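Local coordinates for protein TRAP dicarboxylate transporter, DctP subunit (Anaerococcus prevoti, PDB 4N91) that binds both anomers of D-glucuronate and probably delivers the sugar acid to the membrane components of a TRAP transporter, at residues E107-P112 with D326-Y331; F156-K161 with S170-R175; K312-L315 with K320-P323. All coordinates share one frame; numbering follows the deposited sequence.

Contact 1: E107-P112 with D326-Y331; sequences EIFNLP and DAIQKY
Ile108 and Ile328 meet tip to tip and carry this contact. CD1 of Ile328 lies 3.9 Å from CG1 of Ile108. It is also 4.2 Å from CD1 of Ile108, so one methyl group sits against the end of the other isoleucine. The same methyl approaches the ring of Phe109 obliquely, 4.3 Å from CE1.

Torsions explain the reach. Ile328 has a stretched ethyl branch (chi2 169°), which puts CD1 against the loop. On Ile108, CG1 lies trans to the backbone N (chi1 -177°) and reaches the helix side. That rotation turns CG2 the other way, over the centre of the Phe109 ring and 3.8 Å above its plane. Ile108 thus covers one face of its neighbour's ring with CG2, while CG1 and CD1 meet the helix.

The next layer is apolar. Met125 and Ile130 touch Phe109, Ile134 touches Ile108, and Val124 and Phe115 touch Ile328. Polar bonds shape the loop itself. The turn carrying Ile108 is closed by a bond from Asn110 N to Glu107 O (3.0 Å). The side-chain amide of Asn110 is hydrogen-bonded to Asn96 and Glu100.

All three touching residues are buried and hydrocarbon. The attraction is therefore dispersive and hydrophobic, and it joins the C-terminal helix to the loop after helix 96-99 without any polar pairing between the two segments.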
ATOM      1  N   GLU A 107       8.480  -8.381   3.292  1.00 17.88           N
ATOM      2  CA  GLU A 107       9.081  -7.408   4.209  1.00 16.52           C
ATOM      3  C   GLU A 107       9.952  -6.407   3.504  1.00 15.69           C
ATOM      4  O   GLU A 107      10.134  -5.307   4.000  1.00 18.48           O
ATOM      5  CB  GLU A 107      10.018  -8.124   5.194  1.00 28.25           C
ATOM      6  CG  GLU A 107       9.348  -8.755   6.337  1.00 38.72           C
ATOM      7  CD  GLU A 107      10.285  -9.621   7.148  1.00 31.23           C
ATOM      8  OE1 GLU A 107      11.366 -10.075   6.639  1.00 31.99           O
ATOM      9  OE2 GLU A 107       9.912  -9.875   8.306  1.00 42.62           O
ATOM     10  N   ILE A 108      10.563  -6.810   2.396  1.00 17.99           N
ATOM     11  CA  ILE A 108      11.527  -5.945   1.714  1.00 20.29           C
ATOM     12  C   ILE A 108      10.976  -4.537   1.431  1.00 16.25           C
ATOM     13  O   ILE A 108      11.652  -3.530   1.697  1.00 20.44           O
ATOM     14  CB  ILE A 108      12.080  -6.616   0.420  1.00 18.26           C
ATOM     15  CG1 ILE A 108      13.140  -5.744  -0.252  1.00 23.41           C
ATOM     16  CG2 ILE A 108      10.979  -6.941  -0.587  1.00 21.75           C
ATOM     17  CD1 ILE A 108      14.368  -5.563   0.540  1.00 27.75           C
ATOM     18  N   PHE A 109       9.763  -4.464   0.903  1.00 16.54           N
ATOM     19  CA  PHE A 109       9.204  -3.152   0.527  1.00 18.59           C
ATOM     20  C   PHE A 109       8.556  -2.403   1.700  1.00 25.34           C
ATOM     21  O   PHE A 109       8.041  -1.302   1.518  1.00 28.57           O
ATOM     22  CB  PHE A 109       8.197  -3.269  -0.611  1.00 19.51           C
ATOM     23  CG  PHE A 109       8.728  -3.948  -1.833  1.00 17.75           C
ATOM     24  CD1 PHE A 109       9.939  -3.572  -2.394  1.00 21.43           C
ATOM     25  CD2 PHE A 109       8.018  -4.970  -2.429  1.00 19.70           C
ATOM     26  CE1 PHE A 109      10.405  -4.214  -3.519  1.00 20.76           C
ATOM     27  CE2 PHE A 109       8.500  -5.610  -3.559  1.00 24.39           C
ATOM     28  CZ  PHE A 109       9.692  -5.243  -4.083  1.00 22.44           C
ATOM     29  N   ASN A 110       8.574  -2.995   2.884  1.00 15.93           N
ATOM     30  CA  ASN A 110       8.085  -2.326   4.102  1.00 20.86           C
ATOM     31  C   ASN A 110       9.185  -1.644   4.907  1.00 21.17           C
ATOM     32  O   ASN A 110       8.908  -1.008   5.926  1.00 19.70           O
ATOM     33  CB  ASN A 110       7.345  -3.322   4.992  1.00 21.38           C
ATOM     34  CG  ASN A 110       6.098  -3.855   4.324  1.00 18.73           C
ATOM     35  OD1 ASN A 110       5.504  -3.163   3.494  1.00 20.97           O
ATOM     36  ND2 ASN A 110       5.729  -5.092   4.632  1.00 18.90           N
ATOM     37  N   LEU A 111      10.429  -1.745   4.448  1.00 17.95           N
ATOM     38  CA  LEU A 111      11.541  -1.123   5.158  1.00 19.59           C
ATOM     39  C   LEU A 111      11.420   0.399   5.098  1.00 22.55           C
ATOM     40  O   LEU A 111      11.189   0.954   4.041  1.00 17.93           O
ATOM     41  CB  LEU A 111      12.877  -1.551   4.544  1.00 19.85           C
ATOM     42  CG  LEU A 111      13.219  -3.038   4.674  1.00 22.45           C
ATOM     43  CD1 LEU A 111      14.522  -3.363   3.934  1.00 25.49           C
ATOM     44  CD2 LEU A 111      13.319  -3.408   6.142  1.00 27.05           C
ATOM     45  N   PRO A 112      11.594   1.081   6.234  1.00 19.79           N
ATOM     46  CA  PRO A 112      11.584   2.542   6.237  1.00 21.43           C
ATOM     47  C   PRO A 112      12.797   3.135   5.532  1.00 17.58           C
ATOM     48  O   PRO A 112      13.905   2.564   5.587  1.00 19.44           O
ATOM     49  CB  PRO A 112      11.639   2.898   7.727  1.00 23.63           C
ATOM     50  CG  PRO A 112      11.349   1.635   8.455  1.00 29.29           C
ATOM     51  CD  PRO A 112      11.780   0.525   7.582  1.00 23.05           C
ATOM     52  N   ASP A 326      20.253  -5.091  -2.364  1.00 22.19           N
ATOM     53  CA  ASP A 326      21.373  -4.662  -3.223  1.00 22.69           C
ATOM     54  C   ASP A 326      20.876  -4.058  -4.527  1.00 26.00           C
ATOM     55  O   ASP A 326      21.386  -3.028  -4.983  1.00 25.87           O
ATOM     56  CB  ASP A 326      22.301  -5.826  -3.564  1.00 25.00           C
ATOM     57  CG  ASP A 326      23.028  -6.379  -2.360  1.00 28.96           C
ATOM     58  OD1 ASP A 326      23.163  -5.669  -1.341  1.00 30.64           O
ATOM     59  OD2 ASP A 326      23.460  -7.542  -2.443  1.00 30.83           O
ATOM     60  N   ALA A 327      19.893  -4.712  -5.133  1.00 23.18           N
ATOM     61  CA  ALA A 327      19.374  -4.276  -6.413  1.00 26.21           C
ATOM     62  C   ALA A 327      18.677  -2.935  -6.260  1.00 26.56           C
ATOM     63  O   ALA A 327      18.792  -2.063  -7.112  1.00 27.78           O
ATOM     64  CB  ALA A 327      18.425  -5.325  -6.984  1.00 24.98           C
ATOM     65  N   ILE A 328      17.950  -2.775  -5.160  1.00 22.42           N
ATOM     66  CA  ILE A 328      17.275  -1.507  -4.864  1.00 22.57           C
ATOM     67  C   ILE A 328      18.297  -0.382  -4.718  1.00 25.99           C
ATOM     68  O   ILE A 328      18.088   0.736  -5.206  1.00 25.04           O
ATOM     69  CB  ILE A 328      16.407  -1.645  -3.613  1.00 20.29           C
ATOM     70  CG1 ILE A 328      15.200  -2.523  -3.938  1.00 22.03           C
ATOM     71  CG2 ILE A 328      15.969  -0.281  -3.089  1.00 20.87           C
ATOM     72  CD1 ILE A 328      14.412  -2.954  -2.733  1.00 22.75           C
ATOM     73  N   GLN A 329      19.419  -0.677  -4.073  1.00 24.40           N
ATOM     74  CA  GLN A 329      20.458   0.334  -3.933  1.00 25.47           C
ATOM     75  C   GLN A 329      20.992   0.811  -5.276  1.00 30.57           C
ATOM     76  O   GLN A 329      21.337   1.985  -5.424  1.00 29.42           O
ATOM     77  CB  GLN A 329      21.615  -0.142  -3.053  1.00 30.48           C
ATOM     78  CG  GLN A 329      21.200  -0.428  -1.610  1.00 32.32           C
ATOM     79  CD  GLN A 329      20.362   0.684  -0.977  1.00 31.86           C
ATOM     80  OE1 GLN A 329      20.583   1.868  -1.216  1.00 30.65           O
ATOM     81  NE2 GLN A 329      19.398   0.300  -0.169  1.00 34.26           N
ATOM     82  N   LYS A 330      21.061  -0.071  -6.263  1.00 26.71           N
ATOM     83  CA  LYS A 330      21.539   0.362  -7.563  1.00 32.41           C
ATOM     84  C   LYS A 330      20.560   1.373  -8.150  1.00 30.31           C
ATOM     85  O   LYS A 330      20.958   2.375  -8.746  1.00 30.56           O
ATOM     86  CB  LYS A 330      21.747  -0.829  -8.504  1.00 33.18           C
ATOM     87  CG  LYS A 330      22.984  -1.651  -8.166  1.00 42.97           C
ATOM     88  CD  LYS A 330      23.131  -2.870  -9.067  1.00 51.31           C
ATOM     89  CE  LYS A 330      23.330  -2.478 -10.525  1.00 57.25           C
ATOM     90  NZ  LYS A 330      23.675  -3.658 -11.374  1.00 61.31           N
ATOM     91  N   TYR A 331      19.272   1.120  -7.977  1.00 28.46           N
ATOM     92  CA  TYR A 331      18.282   2.062  -8.456  1.00 24.29           C
ATOM     93  C   TYR A 331      18.344   3.362  -7.664  1.00 28.85           C
ATOM     94  O   TYR A 331      18.120   4.437  -8.221  1.00 26.57           O
ATOM     95  CB  TYR A 331      16.884   1.474  -8.407  1.00 25.72           C
ATOM     96  CG  TYR A 331      16.583   0.594  -9.587  1.00 25.97           C
ATOM     97  CD1 TYR A 331      16.396   1.145 -10.850  1.00 32.29           C
ATOM     98  CD2 TYR A 331      16.476  -0.781  -9.442  1.00 25.74           C
ATOM     99  CE1 TYR A 331      16.107   0.352 -11.927  1.00 28.48           C
ATOM    100  CE2 TYR A 331      16.187  -1.578 -10.511  1.00 27.05           C
ATOM    101  CZ  TYR A 331      16.002  -1.004 -11.756  1.00 29.92           C
ATOM    102  OH  TYR A 331      15.720  -1.806 -12.831  1.00 31.48           O
TER

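Contact 2: F156-K161 with S170-R175; sequences FYTKDK and SGLKIR. With BDP (beta-D-glucopyranuronic acid), chain C.
Two strands from different sheets face each other in the solute-binding fold, with Phe156 and Thr158 on strand 154-158 opposed to Ile174 on strand 173-176 and to Leu172 just before it. The layer between them is apolar. Ile174 CG2 comes to the edge of the Phe156 ring, near its plane, 4.1 Å from CE1. The two side chains cross at about a right angle. Thr158 presents its methyl rather than its hydroxyl: CG2 is 4.2 Å from Leu172 CD1. With chi1 at 52°, OG1 is turned back instead and donates to Lys161 O at 2.7 Å. That bond meets the carbonyl from above its plane and ties up the turn after the strand. Lys161 then folds back over Leu172, its chain bent at three torsions, and lays NZ 3.5 Å from CD2.

The strands are too far apart to pair directly, and Asp211 links them by backbone bonds to Lys159 and Lys173. The family is the periplasmic solute-binding proteins of TRAP transporters, in which an arginine commonly grips the substrate carboxylate. Arg175 does this here, on the same strand as Ile174. Its guanidinium meets the glucuronate carboxylate edge on, with C6 in its plane. NH1 donates to O6B of the sugar at 2.7 Å (172°), and NH2 donates to O6A at 2.9 Å (169°). Two nearly straight bonds fix the rotation of the carboxylate. NH2 also bonds Met196 O, and a water 2.8 Å from Tyr157 OH makes a weak bond with Arg175 NH1. Arg154, Gln77, Asn38 and Asn215 hold the sugar as well.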
ATOM      1  N   PHE A 156       3.365  10.920   9.094  1.00 13.47           N
ATOM      2  CA  PHE A 156       2.524  11.054  10.287  1.00 10.87           C
ATOM      3  C   PHE A 156       1.546  12.215  10.210  1.00 13.85           C
ATOM      4  O   PHE A 156       1.886  13.318   9.763  1.00 14.42           O
ATOM      5  CB  PHE A 156       3.413  11.203  11.525  1.00 12.37           C
ATOM      6  CG  PHE A 156       4.184   9.958  11.843  1.00 12.57           C
ATOM      7  CD1 PHE A 156       3.528   8.832  12.266  1.00 13.13           C
ATOM      8  CD2 PHE A 156       5.571   9.909  11.698  1.00 14.54           C
ATOM      9  CE1 PHE A 156       4.228   7.660  12.521  1.00 18.34           C
ATOM     10  CE2 PHE A 156       6.258   8.758  11.961  1.00 16.90           C
ATOM     11  CZ  PHE A 156       5.595   7.631  12.363  1.00 16.57           C
ATOM     12  N   TYR A 157       0.342  11.986  10.705  1.00 11.85           N
ATOM     13  CA  TYR A 157      -0.588  13.085  10.955  1.00 11.12           C
ATOM     14  C   TYR A 157      -1.252  12.854  12.303  1.00 11.09           C
ATOM     15  O   TYR A 157      -1.491  11.726  12.732  1.00 13.19           O
ATOM     16  CB  TYR A 157      -1.625  13.251   9.844  1.00 10.63           C
ATOM     17  CG  TYR A 157      -2.361  12.000   9.374  1.00 11.39           C
ATOM     18  CD1 TYR A 157      -1.835  11.200   8.370  1.00 12.24           C
ATOM     19  CD2 TYR A 157      -3.593  11.637   9.917  1.00 12.35           C
ATOM     20  CE1 TYR A 157      -2.516  10.086   7.903  1.00 11.87           C
ATOM     21  CE2 TYR A 157      -4.269  10.524   9.476  1.00 12.44           C
ATOM     22  CZ  TYR A 157      -3.732   9.753   8.457  1.00 12.10           C
ATOM     23  OH  TYR A 157      -4.405   8.649   7.978  1.00 13.20           O
ATOM     24  N   THR A 158      -1.517  13.958  12.991  1.00 12.84           N
ATOM     25  CA  THR A 158      -1.991  13.915  14.341  1.00 11.78           C
ATOM     26  C   THR A 158      -3.053  14.989  14.579  1.00 13.47           C
ATOM     27  O   THR A 158      -3.178  15.945  13.822  1.00 14.12           O
ATOM     28  CB  THR A 158      -0.823  14.185  15.294  1.00 15.92           C
ATOM     29  OG1 THR A 158      -0.178  15.390  14.871  1.00 17.49           O
ATOM     30  CG2 THR A 158       0.204  13.047  15.275  1.00 17.30           C
ATOM     31  N   LYS A 159      -3.805  14.803  15.656  1.00 15.95           N
ATOM     32  CA  LYS A 159      -4.869  15.715  16.046  1.00 13.06           C
ATOM     33  C   LYS A 159      -4.407  16.899  16.873  1.00 15.58           C
ATOM     34  O   LYS A 159      -4.747  18.046  16.562  1.00 19.34           O
ATOM     35  CB  LYS A 159      -5.918  14.916  16.842  1.00 17.53           C
ATOM     36  CG  LYS A 159      -7.085  15.750  17.340  1.00 25.64           C
ATOM     37  CD  LYS A 159      -8.188  14.838  17.856  1.00 34.93           C
ATOM     38  CE  LYS A 159      -9.432  15.615  18.242  1.00 45.48           C
ATOM     39  NZ  LYS A 159      -9.119  16.546  19.342  1.00 49.64           N
ATOM     40  N   ASP A 160      -3.695  16.623  17.956  1.00 17.06           N
ATOM     41  CA  ASP A 160      -3.486  17.625  19.006  1.00 20.62           C
ATOM     42  C   ASP A 160      -2.157  18.307  18.963  1.00 24.44           C
ATOM     43  O   ASP A 160      -2.070  19.484  19.291  1.00 29.18           O
ATOM     44  CB  ASP A 160      -3.650  16.995  20.387  1.00 27.09           C
ATOM     45  CG  ASP A 160      -5.108  16.694  20.718  1.00 41.80           C
ATOM     46  OD1 ASP A 160      -5.996  17.408  20.194  1.00 44.14           O
ATOM     47  OD2 ASP A 160      -5.356  15.740  21.486  1.00 50.93           O
ATOM     48  N   LYS A 161      -1.108  17.575  18.629  1.00 23.67           N
ATOM     49  CA  LYS A 161       0.212  18.177  18.645  1.00 35.78           C
ATOM     50  C   LYS A 161       0.963  17.858  17.378  1.00 24.07           C
ATOM     51  O   LYS A 161       0.975  16.716  16.919  1.00 24.53           O
ATOM     52  CB  LYS A 161       1.020  17.696  19.841  1.00 45.59           C
ATOM     53  CG  LYS A 161       0.441  18.114  21.184  1.00 49.23           C
ATOM     54  CD  LYS A 161       0.562  16.985  22.186  1.00 50.95           C
ATOM     55  CE  LYS A 161      -0.011  15.697  21.601  1.00 47.08           C
ATOM     56  NZ  LYS A 161      -0.787  14.921  22.595  1.00 48.44           N
ATOM     57  N   SER A 170       6.151  10.404  21.355  1.00 19.76           N
ATOM     58  CA  SER A 170       6.201   9.773  22.663  1.00 24.12           C
ATOM     59  C   SER A 170       4.889   9.943  23.428  1.00 21.34           C
ATOM     60  O   SER A 170       4.366  11.048  23.554  1.00 25.23           O
ATOM     61  CB  SER A 170       7.351  10.370  23.482  1.00 34.59           C
ATOM     62  OG  SER A 170       7.335   9.860  24.800  1.00 38.72           O
ATOM     63  N   GLY A 171       4.349   8.839  23.923  1.00 25.16           N
ATOM     64  CA  GLY A 171       3.096   8.879  24.658  1.00 30.36           C
ATOM     65  C   GLY A 171       1.855   8.986  23.777  1.00 29.24           C
ATOM     66  O   GLY A 171       0.733   9.133  24.286  1.00 29.53           O
ATOM     67  N   LEU A 172       2.045   8.951  22.461  1.00 20.85           N
ATOM     68  CA  LEU A 172       0.899   8.914  21.541  1.00 21.05           C
ATOM     69  C   LEU A 172       0.623   7.477  21.115  1.00 17.06           C
ATOM     70  O   LEU A 172       1.522   6.615  21.106  1.00 21.08           O
ATOM     71  CB  LEU A 172       1.155   9.740  20.279  1.00 18.11           C
ATOM     72  CG  LEU A 172       1.456  11.235  20.455  1.00 23.72           C
ATOM     73  CD1 LEU A 172       1.516  11.905  19.093  1.00 21.13           C
ATOM     74  CD2 LEU A 172       0.436  11.888  21.350  1.00 24.97           C
ATOM     75  N   LYS A 173      -0.621   7.227  20.735  1.00 14.27           N
ATOM     76  CA  LYS A 173      -1.029   5.966  20.144  1.00 15.44           C
ATOM     77  C   LYS A 173      -1.304   6.262  18.676  1.00 14.58           C
ATOM     78  O   LYS A 173      -2.193   7.066  18.352  1.00 14.76           O
ATOM     79  CB  LYS A 173      -2.333   5.479  20.781  1.00 17.48           C
ATOM     80  CG  LYS A 173      -2.198   5.136  22.261  1.00 22.25           C
ATOM     81  CD  LYS A 173      -3.496   4.553  22.788  1.00 24.72           C
ATOM     82  CE  LYS A 173      -3.485   4.413  24.301  1.00 29.18           C
ATOM     83  NZ  LYS A 173      -4.673   3.626  24.764  1.00 26.67           N
ATOM     84  N   ILE A 174      -0.523   5.644  17.794  1.00 13.37           N
ATOM     85  CA  ILE A 174      -0.594   5.933  16.371  1.00 11.23           C
ATOM     86  C   ILE A 174      -1.086   4.699  15.659  1.00 10.76           C
ATOM     87  O   ILE A 174      -0.528   3.620  15.849  1.00 13.32           O
ATOM     88  CB  ILE A 174       0.789   6.308  15.812  1.00 13.33           C
ATOM     89  CG1 ILE A 174       1.318   7.553  16.532  1.00 15.88           C
ATOM     90  CG2 ILE A 174       0.735   6.479  14.316  1.00 16.50           C
ATOM     91  CD1 ILE A 174       0.487   8.817  16.325  1.00 14.48           C
ATOM     92  N   ARG A 175      -2.120   4.840  14.839  1.00 11.16           N
ATOM     93  CA  ARG A 175      -2.623   3.694  14.076  1.00 11.59           C
ATOM     94  C   ARG A 175      -1.615   3.312  13.000  1.00 11.98           C
ATOM     95  O   ARG A 175      -1.016   4.186  12.337  1.00 12.19           O
ATOM     96  CB  ARG A 175      -3.979   3.994  13.435  1.00 11.61           C
ATOM     97  CG  ARG A 175      -4.531   2.850  12.612  1.00 10.36           C
ATOM     98  CD  ARG A 175      -4.137   2.920  11.133  1.00 11.74           C
ATOM     99  NE  ARG A 175      -4.614   1.783  10.372  1.00 11.28           N
ATOM    100  CZ  ARG A 175      -4.470   1.668   9.059  1.00 13.27           C
ATOM    101  NH1 ARG A 175      -3.857   2.636   8.385  1.00 12.00           N
ATOM    102  NH2 ARG A 175      -4.934   0.599   8.428  1.00 11.52           N
TER
HETATM  103  C1  BDP C 402      -3.479   3.257   1.795  0.66 11.04           C
HETATM  104  C2  BDP C 402      -3.279   2.061   0.984  0.66 10.84           C
HETATM  105  C3  BDP C 402      -4.269   0.999   1.367  0.66 11.12           C
HETATM  106  C4  BDP C 402      -4.147   0.651   2.749  0.66 11.11           C
HETATM  107  C5  BDP C 402      -4.287   1.871   3.574  0.66  9.51           C
HETATM  108  C6  BDP C 402      -4.010   1.591   5.074  0.66 11.29           C
HETATM  109  O2  BDP C 402      -3.741   2.517  -0.349  0.66 10.60           O
HETATM  110  O3  BDP C 402      -4.085  -0.183   0.521  0.66 12.27           O
HETATM  111  O4  BDP C 402      -4.995  -0.297   3.155  0.66 12.65           O
HETATM  112  O5  BDP C 402      -3.312   2.892   3.166  0.66 12.23           O
HETATM  113  O6A BDP C 402      -4.714   0.693   5.587  0.66 12.50           O
HETATM  114  O1  BDP C 402      -2.329   4.110   1.567  0.66 11.71           O
HETATM  115  O6B BDP C 402      -3.301   2.396   5.719  0.66 13.00           O
HETATM  116  O   HOH W   1      -3.959   5.877   7.925  1.00 14.86           O

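Contact 3: K312-L315 with K320-P323; sequences KEVL and KLAP
Flat side chains play no part where Val314 and Leu315 meet Leu321; the carbonyl O of Val314 lies 3.9 Å from Leu321 CD1. The contact is made by branched aliphatic ends. Val314 CG1 touches Leu321 CD1 at 3.4 Å, closer than usual for two carbons, so the packing is tight here. Val314 has CG1 trans to its backbone N (chi1 164°), which directs this methyl at the leucine. Leu315, the next residue of the helix, crosses Leu321 obliquely, with CD2 3.7 Å from Leu321 CB, nearer the root of the side chain. Leu321 is thus met at both its base and one of its end methyls.

A water adds a polar link beside the leucines. It donates to Leu315 O at 3.0 Å and accepts a weak bond from Ala322 N at 2.8 Å. Outside the two segments, Val314 and Leu321 both touch Glu107, and Leu321 also reaches Ile108. Asn318 OD1 accepts a bond from Lys320 N within the connection. The arrangement is that of a short helix-to-helix connection, where the chain turns between helix 301-317 and helix 322-334, with Leu321 folded back on the last turns of the first helix.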
ATOM      1  N   LYS A 312      18.426  -2.992   9.809  1.00 22.09           N
ATOM      2  CA  LYS A 312      19.493  -3.899  10.224  1.00 23.77           C
ATOM      3  C   LYS A 312      18.918  -5.219  10.731  1.00 22.79           C
ATOM      4  O   LYS A 312      19.406  -6.285  10.371  1.00 25.44           O
ATOM      5  CB  LYS A 312      20.370  -3.244  11.297  1.00 27.22           C
ATOM      6  CG  LYS A 312      21.500  -4.136  11.819  1.00 32.80           C
ATOM      7  CD  LYS A 312      22.288  -3.447  12.930  1.00 44.44           C
ATOM      8  CE  LYS A 312      23.602  -4.170  13.235  1.00 50.48           C
ATOM      9  NZ  LYS A 312      23.438  -5.258  14.241  1.00 54.41           N
ATOM     10  N   GLU A 313      17.875  -5.138  11.559  1.00 22.91           N
ATOM     11  CA  GLU A 313      17.274  -6.307  12.182  1.00 25.52           C
ATOM     12  C   GLU A 313      16.592  -7.179  11.151  1.00 24.46           C
ATOM     13  O   GLU A 313      16.694  -8.393  11.180  1.00 26.56           O
ATOM     14  CB  GLU A 313      16.216  -5.867  13.215  1.00 29.70           C
ATOM     15  CG  GLU A 313      16.793  -5.271  14.480  1.00 37.69           C
ATOM     16  CD  GLU A 313      15.769  -4.483  15.303  1.00 38.02           C
ATOM     17  OE1 GLU A 313      14.540  -4.612  15.071  1.00 36.82           O
ATOM     18  OE2 GLU A 313      16.208  -3.716  16.194  1.00 40.83           O
ATOM     19  N   VAL A 314      15.858  -6.546  10.253  1.00 22.91           N
ATOM     20  CA  VAL A 314      15.063  -7.277   9.268  1.00 20.47           C
ATOM     21  C   VAL A 314      16.001  -7.999   8.321  1.00 23.71           C
ATOM     22  O   VAL A 314      15.804  -9.181   8.011  1.00 24.08           O
ATOM     23  CB  VAL A 314      14.103  -6.348   8.514  1.00 21.00           C
ATOM     24  CG1 VAL A 314      13.557  -7.006   7.251  1.00 24.08           C
ATOM     25  CG2 VAL A 314      12.968  -5.905   9.431  1.00 25.49           C
ATOM     26  N   LEU A 315      17.043  -7.308   7.866  1.00 20.81           N
ATOM     27  CA  LEU A 315      17.970  -7.919   6.920  1.00 23.21           C
ATOM     28  C   LEU A 315      18.743  -9.065   7.569  1.00 26.50           C
ATOM     29  O   LEU A 315      18.975 -10.111   6.940  1.00 29.34           O
ATOM     30  CB  LEU A 315      18.944  -6.885   6.370  1.00 25.02           C
ATOM     31  CG  LEU A 315      18.342  -5.835   5.439  1.00 25.63           C
ATOM     32  CD1 LEU A 315      19.408  -4.834   4.998  1.00 26.31           C
ATOM     33  CD2 LEU A 315      17.679  -6.459   4.224  1.00 30.26           C
ATOM     34  N   LYS A 320      17.019 -13.972   2.703  1.00 25.13           N
ATOM     35  CA  LYS A 320      16.494 -13.865   1.348  1.00 24.76           C
ATOM     36  C   LYS A 320      16.562 -12.429   0.832  1.00 22.60           C
ATOM     37  O   LYS A 320      16.552 -12.186  -0.375  1.00 23.14           O
ATOM     38  CB  LYS A 320      15.038 -14.314   1.319  1.00 24.30           C
ATOM     39  CG  LYS A 320      14.855 -15.817   1.387  1.00 27.80           C
ATOM     40  CD  LYS A 320      13.366 -16.157   1.389  1.00 33.70           C
ATOM     41  CE  LYS A 320      13.114 -17.637   1.646  1.00 36.97           C
ATOM     42  NZ  LYS A 320      13.487 -18.475   0.473  1.00 47.86           N
ATOM     43  N   LEU A 321      16.630 -11.467   1.741  1.00 18.78           N
ATOM     44  CA  LEU A 321      16.387 -10.083   1.366  1.00 22.29           C
ATOM     45  C   LEU A 321      17.589  -9.355   0.758  1.00 23.30           C
ATOM     46  O   LEU A 321      17.425  -8.487  -0.088  1.00 24.27           O
ATOM     47  CB  LEU A 321      15.891  -9.287   2.577  1.00 22.30           C
ATOM     48  CG  LEU A 321      14.605  -9.766   3.256  1.00 24.06           C
ATOM     49  CD1 LEU A 321      14.250  -8.817   4.405  1.00 27.22           C
ATOM     50  CD2 LEU A 321      13.453  -9.849   2.270  1.00 24.68           C
ATOM     51  N   ALA A 322      18.786  -9.696   1.207  1.00 23.59           N
ATOM     52  CA  ALA A 322      19.984  -8.961   0.825  1.00 20.10           C
ATOM     53  C   ALA A 322      20.091  -8.701  -0.684  1.00 21.48           C
ATOM     54  O   ALA A 322      20.385  -7.595  -1.093  1.00 21.51           O
ATOM     55  CB  ALA A 322      21.231  -9.688   1.345  1.00 24.38           C
ATOM     56  N   PRO A 323      19.877  -9.723  -1.521  1.00 21.69           N
ATOM     57  CA  PRO A 323      20.087  -9.448  -2.949  1.00 22.47           C
ATOM     58  C   PRO A 323      19.051  -8.484  -3.547  1.00 20.91           C
ATOM     59  O   PRO A 323      19.366  -7.740  -4.488  1.00 22.14           O
ATOM     60  CB  PRO A 323      20.009 -10.843  -3.593  1.00 23.93           C
ATOM     61  CG  PRO A 323      19.307 -11.675  -2.607  1.00 21.07           C
ATOM     62  CD  PRO A 323      19.639 -11.147  -1.258  1.00 25.10           C
TER
HETATM   63  O   HOH W   2      19.296 -10.304   3.940  1.00 25.47           O

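In the fold
Contacts 1 and 3 are neighbours, with centres about 9 Å apart, and both use helix 322-334. They touch directly: Leu111 CD2 is 3.8 Å from Val314 CG1, and Ile108 CB is 4.0 Å from Leu321 CD2. The loop 107-112 therefore packs on the helix connection of contact 3 as well as on residues 326-331. Contact 2 lies elsewhere, about 27 Å from contact 1 and about 29 Å from contact 3 between centres. It is the one that reaches the bound glucuronate, through Arg175. Contact 1 stands further back, with the Phe109 side chain about 13 Å from the sugar. Contact 3 is away from the binding site.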